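Long-range contact in trimethylamine-N-oxide reductase (PDB 7L5I), which probably reduces S- and N-oxides such as trimethylamine N-oxide at a molybdenum centre held by two molybdopterin guanine dinucleotides: residues A[168-173]-A[426-431]. Residues are numbered along the deposited sequence; the frame is centred on the assembly and turned at random.
Sequences VGHKGD and FPLARI
Lys171 O takes two donors from the other segment: Leu428 N at 3.1 Å and a longer CA-H...O approach from Pro427 CA. On the same residue, Lys171 N gives its hydrogen to Phe426 O at 2.9 Å. The N-H and C=O of Lys171 thus straddle Pro427, which has no N-H to offer, in a short, weakly bonded parallel pairing of 170-171 with 426-427. The pairing lies within the molybdopterin oxidoreductase region and leads toward the metal site: Asp173 lies two residues before Ser175, part of the pocket of the oxygen atom, and its OD2 is hydrogen-bonded to Tyr193 OH and Gln180 NE2. Leu428 lies alongside His170, with Leu428 CB 3.4 Å from His170 CB. Leu428 CD1 sits over the centre of the His170 ring, 3.8 Å from the centroid and 8° off the normal, a CH-pi contact. With chi1 of 65°, His170 holds CG between its backbone N and carbonyl carbon, laying the ring against that methyl. Leu428 CD2 rests 3.6 Å from Asp173 C. At the far end, Gly169 O lies over one face of the Phe426 ring, 4.0 Å from Phe426 CE2, while Val168 CG1 touches Phe426 CE2, oblique to the ring, and Phe138 packs against the ring.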
loop_
_atom_site.group_PDB
_atom_site.type_symbol
_atom_site.label_atom_id
_atom_site.label_comp_id
_atom_site.label_asym_id
_atom_site.label_seq_id
_atom_site.Cartn_x
_atom_site.Cartn_y
_atom_site.Cartn_z
ATOM N N VAL A 168 -18.532 -12.539 0.205
ATOM C CA VAL A 168 -17.353 -12.799 1.026
ATOM C C VAL A 168 -16.331 -11.688 0.803
ATOM O O VAL A 168 -15.923 -11.443 -0.331
ATOM C CB VAL A 168 -16.715 -14.153 0.668
ATOM C CG1 VAL A 168 -15.486 -14.369 1.533
ATOM C CG2 VAL A 168 -17.703 -15.329 0.811
ATOM N N GLY A 169 -15.888 -11.049 1.885
ATOM C CA GLY A 169 -14.817 -10.086 1.825
ATOM C C GLY A 169 -13.564 -10.596 2.501
ATOM O O GLY A 169 -13.334 -11.808 2.554
ATOM N N HIS A 170 -12.759 -9.683 3.036
ATOM C CA HIS A 170 -11.442 -10.026 3.544
ATOM C C HIS A 170 -11.139 -9.235 4.812
ATOM O O HIS A 170 -11.889 -8.348 5.229
ATOM C CB HIS A 170 -10.362 -9.785 2.471
ATOM C CG HIS A 170 -10.201 -8.342 2.075
ATOM N ND1 HIS A 170 -10.397 -7.904 0.782
ATOM C CD2 HIS A 170 -9.844 -7.247 2.792
ATOM C CE1 HIS A 170 -10.186 -6.602 0.722
ATOM N NE2 HIS A 170 -9.837 -6.179 1.924
ATOM N N LYS A 171 -10.000 -9.582 5.419
ATOM C CA LYS A 171 -9.486 -8.928 6.613
ATOM C C LYS A 171 -8.097 -8.346 6.332
ATOM O O LYS A 171 -7.270 -8.985 5.684
ATOM C CB LYS A 171 -9.367 -9.925 7.773
ATOM C CG LYS A 171 -10.686 -10.517 8.227
ATOM C CD LYS A 171 -10.460 -11.595 9.294
ATOM C CE LYS A 171 -11.784 -12.198 9.789
ATOM N NZ LYS A 171 -12.679 -11.199 10.448
ATOM N N GLY A 172 -7.853 -7.146 6.833
ATOM C CA GLY A 172 -6.540 -6.543 6.711
ATOM C C GLY A 172 -6.354 -5.874 5.361
ATOM O O GLY A 172 -7.319 -5.535 4.665
ATOM N N ASP A 173 -5.090 -5.633 5.018
ATOM C CA ASP A 173 -4.729 -4.974 3.765
ATOM C C ASP A 173 -3.287 -5.373 3.474
ATOM O O ASP A 173 -2.664 -6.084 4.265
ATOM C CB ASP A 173 -4.926 -3.459 3.835
ATOM C CG ASP A 173 -4.153 -2.803 4.960
ATOM O OD1 ASP A 173 -2.962 -3.106 5.114
ATOM O OD2 ASP A 173 -4.719 -1.951 5.680
ATOM N N PHE A 426 -11.279 -13.851 5.346
ATOM C CA PHE A 426 -9.937 -14.358 5.588
ATOM C C PHE A 426 -8.910 -13.252 5.408
ATOM O O PHE A 426 -9.166 -12.271 4.708
ATOM C CB PHE A 426 -9.641 -15.495 4.605
ATOM C CG PHE A 426 -9.947 -15.138 3.171
ATOM C CD1 PHE A 426 -8.992 -14.533 2.376
ATOM C CD2 PHE A 426 -11.199 -15.404 2.624
ATOM C CE1 PHE A 426 -9.251 -14.229 1.060
ATOM C CE2 PHE A 426 -11.474 -15.087 1.309
ATOM C CZ PHE A 426 -10.519 -14.487 0.533
ATOM N N PRO A 427 -7.727 -13.389 6.015
ATOM C CA PRO A 427 -6.631 -12.432 5.736
ATOM C C PRO A 427 -6.396 -12.367 4.237
ATOM O O PRO A 427 -6.193 -13.391 3.582
ATOM C CB PRO A 427 -5.430 -13.034 6.475
ATOM C CG PRO A 427 -5.996 -14.024 7.430
ATOM C CD PRO A 427 -7.280 -14.517 6.854
ATOM N N LEU A 428 -6.415 -11.156 3.676
ATOM C CA LEU A 428 -6.709 -11.058 2.252
ATOM C C LEU A 428 -5.615 -11.626 1.360
ATOM O O LEU A 428 -5.908 -12.040 0.228
ATOM C CB LEU A 428 -6.993 -9.607 1.868
ATOM C CG LEU A 428 -5.821 -8.709 1.499
ATOM C CD1 LEU A 428 -6.391 -7.409 0.985
ATOM C CD2 LEU A 428 -4.917 -8.475 2.689
ATOM N N ALA A 429 -4.364 -11.651 1.811
ATOM C CA ALA A 429 -3.324 -12.215 0.957
ATOM C C ALA A 429 -3.356 -13.746 0.899
ATOM O O ALA A 429 -2.494 -14.346 0.244
ATOM C CB ALA A 429 -1.944 -11.714 1.396
ATOM N N ARG A 430 -4.331 -14.394 1.538
ATOM C CA ARG A 430 -4.618 -15.802 1.299
ATOM C C ARG A 430 -5.512 -16.030 0.065
ATOM O O ARG A 430 -5.915 -17.164 -0.176
ATOM C CB ARG A 430 -5.284 -16.421 2.535
ATOM C CG ARG A 430 -4.477 -16.332 3.833
ATOM C CD ARG A 430 -3.237 -17.235 3.857
ATOM N NE ARG A 430 -2.145 -16.679 3.087
ATOM C CZ ARG A 430 -1.377 -17.370 2.249
ATOM N NH1 ARG A 430 -1.568 -18.671 2.059
ATOM N NH2 ARG A 430 -0.427 -16.756 1.575
ATOM N N ILE A 431 -5.788 -14.998 -0.743
ATOM C CA ILE A 431 -6.778 -15.111 -1.823
ATOM C C ILE A 431 -6.481 -16.290 -2.770
ATOM O O ILE A 431 -7.392 -17.046 -3.147
ATOM C CB ILE A 431 -6.856 -13.774 -2.582
ATOM C CG1 ILE A 431 -7.840 -13.852 -3.731
ATOM C CG2 ILE A 431 -5.492 -13.368 -3.121
ATOM C CD1 ILE A 431 -9.233 -14.183 -3.289
#